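Side-chain contacts in cellobiose 2-epimerase (Spirochaeta thermophila DSM 6192, PDB 5ZIG), which probably catalyses the reversible epimerization of cellobiose to 4-O-beta-D-glucopyranosyl-D-mannose: residues A[166-169]-A[170-174]; A[94-97]-A[98-101]; A[236-239]-A[240-244]; A[188-191]-A[192-195]. All coordinates share one frame; numbering follows the deposited sequence.

Along the chain the order is contact 2, contact 1, contact 4, contact 3; they follow in series, and none nests in or crosses another. Contact 2 (94-101) closes a turn after helix 77-94. Contact 1 (166-174) closes the hairpin between strands 167-168 and 175-176 and meets contact 2 where Trp172 NE1 reaches Arg100 O. Contact 4 (188-195) joins strand 189-190 to helix 191-208, and its Thr190 and Thr193 hydroxyls are held by Glu166 of contact 1. Contact 3 (236-244) closes the hairpin whose strand 237-238 lies beside strand 189-190. Together they join turns, hairpins and a helix start within an (alpha/alpha)6-barrel.

Contact 1: A[166-169]-A[170-174]; sequences EAFT and EDWST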
ATOM      1  N   GLU A 166       0.554 -13.955 -11.295  1.00 35.57           N
ATOM      2  CA  GLU A 166      -0.317 -13.390 -10.271  1.00 26.75           C
ATOM      3  C   GLU A 166      -0.390 -14.276  -9.035  1.00 30.84           C
ATOM      4  O   GLU A 166      -0.303 -13.788  -7.900  1.00 23.82           O
ATOM      5  CB  GLU A 166      -1.706 -13.178 -10.869  1.00 30.42           C
ATOM      6  CG  GLU A 166      -2.712 -12.511  -9.950  1.00 37.32           C
ATOM      7  CD  GLU A 166      -2.401 -11.051  -9.694  1.00 31.52           C
ATOM      8  OE1 GLU A 166      -1.679 -10.431 -10.495  1.00 35.21           O
ATOM      9  OE2 GLU A 166      -2.901 -10.525  -8.690  1.00 27.55           O
ATOM     10  N   ALA A 167      -0.550 -15.585  -9.229  1.00 29.08           N
ATOM     11  CA  ALA A 167      -0.881 -16.451  -8.108  1.00 30.25           C
ATOM     12  C   ALA A 167      -0.538 -17.892  -8.471  1.00 36.34           C
ATOM     13  O   ALA A 167      -0.329 -18.225  -9.640  1.00 32.16           O
ATOM     14  CB  ALA A 167      -2.360 -16.315  -7.729  1.00 27.70           C
ATOM     15  N   PHE A 168      -0.463 -18.735  -7.442  1.00 27.69           N
ATOM     16  CA  PHE A 168      -0.143 -20.141  -7.610  1.00 26.62           C
ATOM     17  C   PHE A 168      -1.048 -20.988  -6.728  1.00 28.70           C
ATOM     18  O   PHE A 168      -1.604 -20.524  -5.726  1.00 22.71           O
ATOM     19  CB  PHE A 168       1.334 -20.439  -7.280  1.00 23.40           C
ATOM     20  CG  PHE A 168       2.295 -19.964  -8.323  1.00 20.61           C
ATOM     21  CD1 PHE A 168       2.739 -18.646  -8.327  1.00 33.30           C
ATOM     22  CD2 PHE A 168       2.754 -20.829  -9.304  1.00 25.63           C
ATOM     23  CE1 PHE A 168       3.640 -18.206  -9.301  1.00 28.48           C
ATOM     24  CE2 PHE A 168       3.638 -20.396 -10.276  1.00 30.52           C
ATOM     25  CZ  PHE A 168       4.073 -19.081 -10.283  1.00 24.74           C
ATOM     26  N   THR A 169      -1.183 -22.254  -7.131  1.00 39.25           N
ATOM     27  CA  THR A 169      -1.811 -23.276  -6.317  1.00 30.28           C
ATOM     28  C   THR A 169      -1.044 -23.454  -5.008  1.00 34.83           C
ATOM     29  O   THR A 169       0.094 -22.991  -4.847  1.00 31.81           O
ATOM     30  CB  THR A 169      -1.856 -24.604  -7.071  1.00 31.35           C
ATOM     31  OG1 THR A 169      -0.578 -24.852  -7.676  1.00 29.07           O
ATOM     32  CG2 THR A 169      -2.931 -24.583  -8.153  1.00 32.86           C
ATOM     33  N   GLU A 170      -1.677 -24.167  -4.074  1.00 30.47           N
ATOM     34  CA  GLU A 170      -1.127 -24.280  -2.730  1.00 26.11           C
ATOM     35  C   GLU A 170       0.324 -24.768  -2.752  1.00 32.83           C
ATOM     36  O   GLU A 170       1.190 -24.195  -2.077  1.00 23.68           O
ATOM     37  CB  GLU A 170      -2.010 -25.203  -1.884  1.00 27.78           C
ATOM     38  CG  GLU A 170      -1.517 -25.358  -0.457  1.00 29.38           C
ATOM     39  CD  GLU A 170      -2.382 -26.291   0.371  1.00 34.53           C
ATOM     40  OE1 GLU A 170      -3.330 -26.884  -0.194  1.00 34.09           O
ATOM     41  OE2 GLU A 170      -2.103 -26.430   1.585  1.00 33.09           O
ATOM     42  N   ASP A 171       0.618 -25.795  -3.567  1.00 35.53           N
ATOM     43  CA  ASP A 171       1.949 -26.388  -3.632  1.00 28.30           C
ATOM     44  C   ASP A 171       2.932 -25.580  -4.471  1.00 29.50           C
ATOM     45  O   ASP A 171       4.056 -26.048  -4.689  1.00 35.14           O
ATOM     46  CB  ASP A 171       1.861 -27.829  -4.169  1.00 31.84           C
ATOM     47  CG  ASP A 171       1.236 -27.911  -5.564  1.00 41.53           C
ATOM     48  OD1 ASP A 171       1.245 -26.898  -6.305  1.00 39.12           O
ATOM     49  OD2 ASP A 171       0.741 -28.995  -5.932  1.00 44.52           O
ATOM     50  N   TRP A 172       2.526 -24.404  -4.961  1.00 32.55           N
ATOM     51  CA  TRP A 172       3.333 -23.476  -5.763  1.00 26.90           C
ATOM     52  C   TRP A 172       3.721 -24.057  -7.120  1.00 34.62           C
ATOM     53  O   TRP A 172       4.712 -23.619  -7.730  1.00 38.08           O
ATOM     54  CB  TRP A 172       4.600 -23.027  -5.021  1.00 26.82           C
ATOM     55  CG  TRP A 172       4.408 -22.039  -3.894  1.00 37.33           C
ATOM     56  CD1 TRP A 172       4.306 -22.330  -2.566  1.00 35.88           C
ATOM     57  CD2 TRP A 172       4.350 -20.603  -3.993  1.00 32.66           C
ATOM     58  NE1 TRP A 172       4.167 -21.175  -1.835  1.00 30.15           N
ATOM     59  CE2 TRP A 172       4.204 -20.101  -2.683  1.00 32.11           C
ATOM     60  CE3 TRP A 172       4.428 -19.697  -5.058  1.00 31.33           C
ATOM     61  CZ2 TRP A 172       4.104 -18.735  -2.409  1.00 25.72           C
ATOM     62  CZ3 TRP A 172       4.331 -18.323  -4.776  1.00 23.15           C
ATOM     63  CH2 TRP A 172       4.167 -17.869  -3.467  1.00 21.29           C
ATOM     64  N   SER A 173       2.954 -25.019  -7.626  1.00 28.31           N
ATOM     65  CA  SER A 173       3.309 -25.704  -8.862  1.00 29.90           C
ATOM     66  C   SER A 173       2.683 -25.085 -10.103  1.00 34.65           C
ATOM     67  O   SER A 173       3.295 -25.122 -11.174  1.00 37.86           O
ATOM     68  CB  SER A 173       2.873 -27.176  -8.795  1.00 36.16           C
ATOM     69  OG  SER A 173       1.483 -27.315  -9.039  1.00 32.34           O
ATOM     70  N   THR A 174       1.469 -24.552  -9.989  1.00 37.09           N
ATOM     71  CA  THR A 174       0.645 -24.159 -11.124  1.00 29.00           C
ATOM     72  C   THR A 174       0.285 -22.684 -11.026  1.00 33.90           C
ATOM     73  O   THR A 174      -0.395 -22.284 -10.067  1.00 21.01           O
ATOM     74  CB  THR A 174      -0.627 -25.020 -11.148  1.00 40.74           C
ATOM     75  OG1 THR A 174      -0.267 -26.394 -11.333  1.00 42.78           O
ATOM     76  CG2 THR A 174      -1.595 -24.567 -12.246  1.00 42.45           C
TER
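Three donors converge on a single carboxylate oxygen, Asp171 OD1, one of them the hydroxyl of Thr169 across the turn (Thr169 OG1 to Asp171 OD1, 3.1 Å). The other two come from Ser173: Ser173 N, met on the anti side of Asp171 OD1, closes an Asx turn, and Ser173 OG approaches on the syn side, 2.8 Å from Asp171 OD1. All three lie well out of the carboxylate plane. Thr169 OG1 sits between its own backbone N and carbonyl carbon (chi1 46°), which brings it alongside the aspartate and also lets it accept Thr174 N at 3.1 Å.

The backbone is closed by two further bonds. A type I turn from Thr169 to Trp172 is fastened by Trp172 N to Thr169 O at 2.8 Å, and Thr169 N donates to Thr174 O at 3.0 Å, completing the hairpin between strands 167-168 and 175-176. Trp172 then has a positive phi of 65°. Its indole crosses the Phe168 side chain, Phe168 CD1 lying 3.8 Å from Trp172 CE3 with the ring planes at 36°, and both side chains also pack on Leu119 of helix 119-136. Glu170 leads away from the turn to a salt bridge with Arg115.

The convergence of two hydroxyls and an amide on Asp171 OD1 would probably favour the ionised form of the side chain, while Thr169 OG1, donor to one partner and acceptor from another, couples the aspartate to the returning backbone.

Contact 2: A[94-97]-A[98-101]; sequences LYDA and THRG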
ATOM      1  N   LEU A  94      -1.630 -18.209   9.108  1.00 21.37           N
ATOM      2  CA  LEU A  94      -1.563 -17.953   7.670  1.00 23.52           C
ATOM      3  C   LEU A  94      -0.372 -18.640   6.995  1.00 22.98           C
ATOM      4  O   LEU A  94      -0.393 -18.863   5.773  1.00 23.39           O
ATOM      5  CB  LEU A  94      -1.536 -16.440   7.428  1.00 25.68           C
ATOM      6  CG  LEU A  94      -2.899 -15.805   7.764  1.00 27.64           C
ATOM      7  CD1 LEU A  94      -2.762 -14.361   8.281  1.00 20.48           C
ATOM      8  CD2 LEU A  94      -3.886 -15.886   6.574  1.00 21.55           C
ATOM      9  N   TYR A  95       0.657 -18.979   7.758  1.00 21.79           N
ATOM     10  CA  TYR A  95       1.830 -19.634   7.201  1.00 24.69           C
ATOM     11  C   TYR A  95       1.533 -21.100   6.842  1.00 26.03           C
ATOM     12  O   TYR A  95       0.945 -21.843   7.634  1.00 23.98           O
ATOM     13  CB  TYR A  95       2.971 -19.534   8.214  1.00 23.74           C
ATOM     14  CG  TYR A  95       4.298 -20.054   7.728  1.00 24.93           C
ATOM     15  CD1 TYR A  95       4.896 -19.527   6.602  1.00 21.29           C
ATOM     16  CD2 TYR A  95       4.947 -21.084   8.406  1.00 27.76           C
ATOM     17  CE1 TYR A  95       6.126 -20.015   6.151  1.00 30.41           C
ATOM     18  CE2 TYR A  95       6.155 -21.573   7.977  1.00 29.41           C
ATOM     19  CZ  TYR A  95       6.750 -21.038   6.855  1.00 30.20           C
ATOM     20  OH  TYR A  95       7.963 -21.540   6.440  1.00 36.70           O
ATOM     21  N   ASP A  96       1.938 -21.506   5.638  1.00 23.50           N
ATOM     22  CA  ASP A  96       1.790 -22.881   5.160  1.00 34.78           C
ATOM     23  C   ASP A  96       3.058 -23.624   5.570  1.00 32.99           C
ATOM     24  O   ASP A  96       4.086 -23.530   4.901  1.00 30.15           O
ATOM     25  CB  ASP A  96       1.547 -22.906   3.645  1.00 29.22           C
ATOM     26  CG  ASP A  96       1.367 -24.344   3.069  1.00 26.18           C
ATOM     27  OD1 ASP A  96       1.071 -24.515   1.862  1.00 23.40           O
ATOM     28  OD2 ASP A  96       1.547 -25.308   3.823  1.00 29.02           O
ATOM     29  N   ALA A  97       2.995 -24.348   6.691  1.00 29.38           N
ATOM     30  CA  ALA A  97       4.177 -25.040   7.186  1.00 34.98           C
ATOM     31  C   ALA A  97       4.615 -26.182   6.279  1.00 35.18           C
ATOM     32  O   ALA A  97       5.748 -26.652   6.417  1.00 28.73           O
ATOM     33  CB  ALA A  97       3.930 -25.571   8.599  1.00 36.81           C
ATOM     34  N   THR A  98       3.761 -26.620   5.353  1.00 33.10           N
ATOM     35  CA  THR A  98       4.102 -27.704   4.441  1.00 44.16           C
ATOM     36  C   THR A  98       4.758 -27.174   3.168  1.00 41.35           C
ATOM     37  O   THR A  98       5.895 -27.534   2.847  1.00 33.49           O
ATOM     38  CB  THR A  98       2.846 -28.527   4.103  1.00 38.73           C
ATOM     39  OG1 THR A  98       2.260 -29.034   5.310  1.00 33.63           O
ATOM     40  CG2 THR A  98       3.196 -29.679   3.181  1.00 41.03           C
ATOM     41  N   HIS A  99       4.057 -26.318   2.433  1.00 36.54           N
ATOM     42  CA  HIS A  99       4.546 -25.856   1.137  1.00 34.79           C
ATOM     43  C   HIS A  99       5.159 -24.464   1.185  1.00 30.34           C
ATOM     44  O   HIS A  99       5.540 -23.938   0.135  1.00 33.07           O
ATOM     45  CB  HIS A  99       3.411 -25.887   0.107  1.00 34.35           C
ATOM     46  CG  HIS A  99       2.659 -27.189   0.074  1.00 32.10           C
ATOM     47  ND1 HIS A  99       3.102 -28.291  -0.635  1.00 31.44           N
ATOM     48  CD2 HIS A  99       1.504 -27.566   0.672  1.00 25.79           C
ATOM     49  CE1 HIS A  99       2.251 -29.289  -0.470  1.00 29.42           C
ATOM     50  NE2 HIS A  99       1.266 -28.871   0.310  1.00 33.25           N
ATOM     51  N   ARG A 100       5.237 -23.857   2.370  1.00 29.58           N
ATOM     52  CA  ARG A 100       5.798 -22.519   2.583  1.00 33.19           C
ATOM     53  C   ARG A 100       4.962 -21.424   1.927  1.00 22.45           C
ATOM     54  O   ARG A 100       3.925 -21.699   1.304  1.00 26.83           O
ATOM     55  CB  ARG A 100       7.249 -22.460   2.095  1.00 40.55           C
ATOM     56  CG  ARG A 100       8.112 -23.608   2.620  1.00 45.56           C
ATOM     57  CD  ARG A 100       7.859 -23.847   4.100  1.00 50.87           C
ATOM     58  NE  ARG A 100       8.270 -25.183   4.511  1.00 55.34           N
ATOM     59  CZ  ARG A 100       9.216 -25.420   5.411  1.00 60.42           C
ATOM     60  NH1 ARG A 100       9.839 -24.400   5.992  1.00 57.99           N
ATOM     61  NH2 ARG A 100       9.539 -26.668   5.729  1.00 56.96           N
ATOM     62  N   GLY A 101       5.404 -20.179   2.068  1.00 23.89           N
ATOM     63  CA  GLY A 101       4.544 -19.051   1.739  1.00 29.51           C
ATOM     64  C   GLY A 101       3.353 -18.987   2.689  1.00 27.28           C
ATOM     65  O   GLY A 101       3.254 -19.716   3.678  1.00 28.60           O
TER
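This is a side-chain-to-backbone contact in the tight loop that follows helix 77-94, where Asp96 collects the amides of Thr98 and His99 and the chain turns back to Gly101. Both amide nitrogens point at one oxygen: Thr98 N and His99 N each lie 3.0 Å from Asp96 OD2, meeting it from above the carboxylate plane and on the same face, and the His99 bond is nearly straight (169°). The bond to Thr98 N has the form of an Asx turn, extended by His99 N. Extended away from its backbone N (chi1 -179°), the aspartate turns its carboxylate toward residues 98-99.

The main chain supplies the rest of the closure. Asp96 N donates to Gly101 O at 3.0 Å, and a weak bond joins Arg100 N to Asp96 O. Arg100 and Gly101 both adopt positive phi values as the chain reverses.

The other oxygen, Asp96 OD1, lies at the edge of the His99 ring, in its plane and 3.3 Å from His99 CD2, but its strong partner is Lys117 in a salt bridge. Arg100 folds its bent chain back to Tyr95, Arg100 CD resting 3.3 Å from Tyr95 OH; the bond from Arg100 NH1 to that hydroxyl is weak, and both groups are held more firmly by Glu147 of helix 139-156.

With two amides on one carboxylate oxygen and a lysine on the other, Asp96 is probably kept ionised, its negative charge balanced within the fold.

Contact 3: A[236-239]-A[240-244]; sequences LYFA and EDWAP
Phe238 and Pro244 face each other as an antiparallel, non-hydrogen-bonded pair, with a type I turn from Ala239 to Trp242 between them. Trp242 N donates to Ala239 O at 2.9 Å from well above the carbonyl plane, whereas Ala239 N lies in the carbonyl plane of Ala243 and makes a short bond of 2.7 Å to Ala243 O. That same oxygen also receives a CA-H...O contact from Phe238, with Phe238 CA 3.1 Å away. After the turn Trp242 takes a positive phi (77°), and the chain runs back along strand 237-238.

Asp241 stabilises the returning limb through an Asx turn: Asp241 OD1 accepts Ala243 N at 3.2 Å. Its CG is tucked between the aspartate's own backbone N and carbonyl carbon (chi1 66°), so the carboxylate curls back over the turn and comes alongside the Ala239 methyl. The result is a beta hairpin joining strands 237-238 and 244-245, which form a small sheet with strand 189-190.

The buried rings of Phe238 and Trp242 make an offset edge-to-face pair, their planes at 60°. The edge of the indole's six-membered ring is directed at the face of the phenylalanine, with Trp242 CE3 3.6 Å from Phe238 CG. A ring stack with His227 and packing on Ile223 of helix 211-228 hold the indole further. Ala239 CB meets Ala243 CB at 4.1 Å across the turn. Glu240 extends away from it, its OE2 bonded to the hydroxyl of Tyr165.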
ATOM      1  N   LEU A 236      -3.518  -1.551 -16.334  1.00 33.37           N
ATOM      2  CA  LEU A 236      -4.023  -2.391 -15.254  1.00 32.85           C
ATOM      3  C   LEU A 236      -3.639  -3.862 -15.415  1.00 32.60           C
ATOM      4  O   LEU A 236      -3.064  -4.456 -14.497  1.00 30.90           O
ATOM      5  CB  LEU A 236      -5.547  -2.245 -15.154  1.00 29.33           C
ATOM      6  CG  LEU A 236      -6.041  -0.856 -14.735  1.00 24.57           C
ATOM      7  CD1 LEU A 236      -7.554  -0.812 -14.672  1.00 22.66           C
ATOM      8  CD2 LEU A 236      -5.445  -0.454 -13.398  1.00 28.77           C
ATOM      9  N   TYR A 237      -3.934  -4.447 -16.574  1.00 35.95           N
ATOM     10  CA  TYR A 237      -4.005  -5.890 -16.740  1.00 38.56           C
ATOM     11  C   TYR A 237      -3.245  -6.311 -17.991  1.00 37.61           C
ATOM     12  O   TYR A 237      -3.356  -5.665 -19.037  1.00 33.93           O
ATOM     13  CB  TYR A 237      -5.468  -6.347 -16.842  1.00 37.99           C
ATOM     14  CG  TYR A 237      -6.370  -5.929 -15.690  1.00 35.44           C
ATOM     15  CD1 TYR A 237      -6.095  -6.332 -14.381  1.00 28.39           C
ATOM     16  CD2 TYR A 237      -7.520  -5.171 -15.917  1.00 37.19           C
ATOM     17  CE1 TYR A 237      -6.920  -5.969 -13.326  1.00 27.32           C
ATOM     18  CE2 TYR A 237      -8.363  -4.804 -14.865  1.00 25.78           C
ATOM     19  CZ  TYR A 237      -8.054  -5.212 -13.576  1.00 31.42           C
ATOM     20  OH  TYR A 237      -8.885  -4.858 -12.535  1.00 40.40           O
ATOM     21  N   PHE A 238      -2.489  -7.410 -17.892  1.00 31.62           N
ATOM     22  CA  PHE A 238      -1.557  -7.769 -18.956  1.00 34.82           C
ATOM     23  C   PHE A 238      -1.513  -9.279 -19.176  1.00 33.46           C
ATOM     24  O   PHE A 238      -1.585 -10.065 -18.227  1.00 27.32           O
ATOM     25  CB  PHE A 238      -0.144  -7.259 -18.638  1.00 29.94           C
ATOM     26  CG  PHE A 238      -0.081  -5.780 -18.324  1.00 28.40           C
ATOM     27  CD1 PHE A 238      -0.316  -5.318 -17.043  1.00 27.98           C
ATOM     28  CD2 PHE A 238       0.225  -4.858 -19.323  1.00 23.70           C
ATOM     29  CE1 PHE A 238      -0.258  -3.937 -16.756  1.00 36.80           C
ATOM     30  CE2 PHE A 238       0.295  -3.501 -19.052  1.00 27.88           C
ATOM     31  CZ  PHE A 238       0.055  -3.033 -17.763  1.00 29.11           C
ATOM     32  N   ALA A 239      -1.360  -9.674 -20.445  1.00 31.13           N
ATOM     33  CA  ALA A 239      -1.113 -11.070 -20.796  1.00 32.17           C
ATOM     34  C   ALA A 239       0.270 -11.501 -20.314  1.00 27.81           C
ATOM     35  O   ALA A 239       1.060 -10.703 -19.805  1.00 27.98           O
ATOM     36  CB  ALA A 239      -1.226 -11.286 -22.309  1.00 27.92           C
ATOM     37  N   GLU A 240       0.572 -12.789 -20.508  1.00 22.71           N
ATOM     38  CA  GLU A 240       1.874 -13.313 -20.108  1.00 28.74           C
ATOM     39  C   GLU A 240       3.004 -12.560 -20.799  1.00 30.94           C
ATOM     40  O   GLU A 240       3.973 -12.149 -20.146  1.00 32.80           O
ATOM     41  CB  GLU A 240       1.954 -14.812 -20.407  1.00 36.15           C
ATOM     42  CG  GLU A 240       2.985 -15.550 -19.577  1.00 44.23           C
ATOM     43  CD  GLU A 240       3.362 -16.905 -20.167  1.00 46.32           C
ATOM     44  OE1 GLU A 240       2.986 -17.173 -21.331  1.00 42.07           O
ATOM     45  OE2 GLU A 240       4.032 -17.694 -19.460  1.00 41.11           O
ATOM     46  N   ASP A 241       2.880 -12.331 -22.117  1.00 26.87           N
ATOM     47  CA  ASP A 241       3.865 -11.572 -22.877  1.00 32.26           C
ATOM     48  C   ASP A 241       3.677 -10.052 -22.750  1.00 35.34           C
ATOM     49  O   ASP A 241       4.212  -9.311 -23.583  1.00 31.77           O
ATOM     50  CB  ASP A 241       3.841 -11.988 -24.355  1.00 33.78           C
ATOM     51  CG  ASP A 241       2.534 -11.632 -25.056  1.00 38.10           C
ATOM     52  OD1 ASP A 241       1.642 -11.000 -24.445  1.00 33.79           O
ATOM     53  OD2 ASP A 241       2.392 -11.997 -26.240  1.00 35.19           O
ATOM     54  N   TRP A 242       2.916  -9.589 -21.755  1.00 30.28           N
ATOM     55  CA  TRP A 242       2.769  -8.174 -21.374  1.00 30.71           C
ATOM     56  C   TRP A 242       1.865  -7.395 -22.318  1.00 30.03           C
ATOM     57  O   TRP A 242       1.801  -6.177 -22.238  1.00 28.86           O
ATOM     58  CB  TRP A 242       4.123  -7.465 -21.245  1.00 27.79           C
ATOM     59  CG  TRP A 242       4.805  -7.879 -19.998  1.00 23.71           C
ATOM     60  CD1 TRP A 242       5.886  -8.717 -19.885  1.00 29.60           C
ATOM     61  CD2 TRP A 242       4.425  -7.523 -18.662  1.00 29.01           C
ATOM     62  NE1 TRP A 242       6.209  -8.881 -18.556  1.00 32.94           N
ATOM     63  CE2 TRP A 242       5.332  -8.157 -17.787  1.00 27.00           C
ATOM     64  CE3 TRP A 242       3.408  -6.720 -18.120  1.00 35.81           C
ATOM     65  CZ2 TRP A 242       5.253  -8.017 -16.403  1.00 35.97           C
ATOM     66  CZ3 TRP A 242       3.340  -6.575 -16.750  1.00 36.85           C
ATOM     67  CH2 TRP A 242       4.249  -7.229 -15.904  1.00 38.26           C
ATOM     68  N   ALA A 243       1.147  -8.068 -23.199  1.00 30.38           N
ATOM     69  CA  ALA A 243       0.138  -7.384 -23.978  1.00 29.27           C
ATOM     70  C   ALA A 243      -0.926  -6.810 -23.041  1.00 33.49           C
ATOM     71  O   ALA A 243      -1.331  -7.472 -22.071  1.00 23.68           O
ATOM     72  CB  ALA A 243      -0.488  -8.343 -24.999  1.00 24.38           C
ATOM     73  N   PRO A 244      -1.380  -5.577 -23.280  1.00 40.41           N
ATOM     74  CA  PRO A 244      -2.455  -5.000 -22.459  1.00 37.19           C
ATOM     75  C   PRO A 244      -3.756  -5.788 -22.560  1.00 34.73           C
ATOM     76  O   PRO A 244      -4.188  -6.178 -23.645  1.00 36.92           O
ATOM     77  CB  PRO A 244      -2.615  -3.594 -23.042  1.00 30.83           C
ATOM     78  CG  PRO A 244      -1.278  -3.311 -23.666  1.00 28.85           C
ATOM     79  CD  PRO A 244      -0.816  -4.594 -24.220  1.00 29.84           C
TER

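Contact 4: A[188-191]-A[192-195]; sequences PKTM and NTHL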
ATOM      1  N   PRO A 188      -3.142 -13.025 -16.700  1.00 25.78           N
ATOM      2  CA  PRO A 188      -2.064 -13.703 -15.962  1.00 29.05           C
ATOM      3  C   PRO A 188      -1.195 -12.756 -15.144  1.00 30.97           C
ATOM      4  O   PRO A 188      -0.547 -13.215 -14.192  1.00 27.63           O
ATOM      5  CB  PRO A 188      -1.254 -14.398 -17.074  1.00 21.78           C
ATOM      6  CG  PRO A 188      -2.160 -14.389 -18.300  1.00 21.33           C
ATOM      7  CD  PRO A 188      -2.943 -13.112 -18.156  1.00 27.12           C
ATOM      8  N   LYS A 189      -1.184 -11.454 -15.458  1.00 23.45           N
ATOM      9  CA  LYS A 189      -0.392 -10.487 -14.704  1.00 29.08           C
ATOM     10  C   LYS A 189      -1.188  -9.201 -14.453  1.00 26.85           C
ATOM     11  O   LYS A 189      -2.032  -8.801 -15.266  1.00 23.23           O
ATOM     12  CB  LYS A 189       0.916 -10.179 -15.447  1.00 31.85           C
ATOM     13  CG  LYS A 189       1.889 -11.350 -15.492  1.00 29.62           C
ATOM     14  CD  LYS A 189       2.954 -11.172 -16.561  1.00 33.21           C
ATOM     15  CE  LYS A 189       3.919 -12.374 -16.547  1.00 39.81           C
ATOM     16  NZ  LYS A 189       4.975 -12.295 -17.604  1.00 34.26           N
ATOM     17  N   THR A 190      -0.914  -8.554 -13.313  1.00 22.02           N
ATOM     18  CA  THR A 190      -1.563  -7.294 -12.949  1.00 20.75           C
ATOM     19  C   THR A 190      -0.519  -6.281 -12.466  1.00 27.97           C
ATOM     20  O   THR A 190       0.470  -6.654 -11.819  1.00 21.36           O
ATOM     21  CB  THR A 190      -2.675  -7.505 -11.850  1.00 22.48           C
ATOM     22  OG1 THR A 190      -2.082  -7.869 -10.596  1.00 31.16           O
ATOM     23  CG2 THR A 190      -3.690  -8.585 -12.257  1.00 21.57           C
ATOM     24  N   MET A 191      -0.734  -4.994 -12.807  1.00 29.72           N
ATOM     25  CA  MET A 191       0.097  -3.916 -12.260  1.00 27.93           C
ATOM     26  C   MET A 191       0.044  -3.932 -10.744  1.00 24.57           C
ATOM     27  O   MET A 191       1.064  -3.760 -10.068  1.00 25.96           O
ATOM     28  CB  MET A 191      -0.375  -2.568 -12.836  1.00 28.64           C
ATOM     29  CG  MET A 191      -0.085  -1.220 -12.091  1.00 25.65           C
ATOM     30  SD  MET A 191      -0.909  -0.941 -10.510  1.00 23.23           S
ATOM     31  CE  MET A 191      -2.593  -0.692 -11.126  1.00 21.39           C
ATOM     32  N   ASN A 192      -1.134  -4.222 -10.204  1.00 26.98           N
ATOM     33  CA  ASN A 192      -1.348  -4.113  -8.773  1.00 33.24           C
ATOM     34  C   ASN A 192      -0.387  -5.017  -8.010  1.00 29.23           C
ATOM     35  O   ASN A 192       0.299  -4.578  -7.077  1.00 27.08           O
ATOM     36  CB  ASN A 192      -2.807  -4.455  -8.475  1.00 32.39           C
ATOM     37  CG  ASN A 192      -3.149  -4.268  -7.037  1.00 38.99           C
ATOM     38  OD1 ASN A 192      -2.960  -3.187  -6.477  1.00 33.67           O
ATOM     39  ND2 ASN A 192      -3.645  -5.325  -6.415  1.00 37.39           N
ATOM     40  N   THR A 193      -0.307  -6.286  -8.419  1.00 21.21           N
ATOM     41  CA  THR A 193       0.610  -7.214  -7.771  1.00 24.95           C
ATOM     42  C   THR A 193       2.064  -6.827  -8.014  1.00 25.44           C
ATOM     43  O   THR A 193       2.908  -6.941  -7.113  1.00 26.15           O
ATOM     44  CB  THR A 193       0.333  -8.634  -8.266  1.00 26.59           C
ATOM     45  OG1 THR A 193      -0.925  -9.075  -7.729  1.00 27.62           O
ATOM     46  CG2 THR A 193       1.422  -9.566  -7.816  1.00 20.29           C
ATOM     47  N   HIS A 194       2.380  -6.349  -9.212  1.00 32.12           N
ATOM     48  CA  HIS A 194       3.761  -5.956  -9.473  1.00 27.57           C
ATOM     49  C   HIS A 194       4.174  -4.774  -8.607  1.00 26.29           C
ATOM     50  O   HIS A 194       5.300  -4.742  -8.094  1.00 32.39           O
ATOM     51  CB  HIS A 194       3.954  -5.662 -10.958  1.00 28.53           C
ATOM     52  CG  HIS A 194       4.145  -6.903 -11.769  1.00 30.96           C
ATOM     53  ND1 HIS A 194       3.087  -7.660 -12.220  1.00 27.15           N
ATOM     54  CD2 HIS A 194       5.266  -7.564 -12.142  1.00 29.44           C
ATOM     55  CE1 HIS A 194       3.548  -8.706 -12.879  1.00 25.51           C
ATOM     56  NE2 HIS A 194       4.866  -8.677 -12.844  1.00 29.11           N
ATOM     57  N   LEU A 195       3.256  -3.821  -8.391  1.00 20.34           N
ATOM     58  CA  LEU A 195       3.596  -2.643  -7.596  1.00 20.13           C
ATOM     59  C   LEU A 195       3.872  -3.033  -6.157  1.00 24.00           C
ATOM     60  O   LEU A 195       4.781  -2.499  -5.513  1.00 24.91           O
ATOM     61  CB  LEU A 195       2.469  -1.607  -7.658  1.00 20.71           C
ATOM     62  CG  LEU A 195       2.655  -0.334  -6.810  1.00 23.67           C
ATOM     63  CD1 LEU A 195       3.770   0.469  -7.425  1.00 20.16           C
ATOM     64  CD2 LEU A 195       1.403   0.538  -6.740  1.00 20.28           C
TER
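Thr190, Met191 and Asn192 form the step from strand 189-190 into helix 191-208, and Thr190 grips the first turn with both its oxygens. Thr190 OG1 accepts Thr193 N at 3.2 Å, placed for this by a chi1 of 69° that swings the hydroxyl between its backbone N and carbonyl carbon. Thr190 O takes two donors from His194: His194 N at 3.2 Å and, from the opposite face of the carbonyl, His194 ND1 at 2.8 Å. The latter bond lies in the imidazole plane, which fixes the rotation of the ring and is consistent with a proton on ND1, with NE2 accepting from Tyr164 N.

Met191 bends at chi2 and chi3 so that its sulfur curls beside the following peptide, Met191 SD standing 3.3 Å from Asn192 N, while Met191 O accepts Leu195 N at 2.8 Å. Asn192 brings CB within 4.1 Å of Thr190 OG1.

Outside the two segments, Glu166 bonds the hydroxyls of both Thr190 and Thr193, one with each carboxylate oxygen. A threonine N-cap, here reinforced by a histidine, at the buried start of helix 191-208 in an (alpha/alpha)6-barrel is the motif that results.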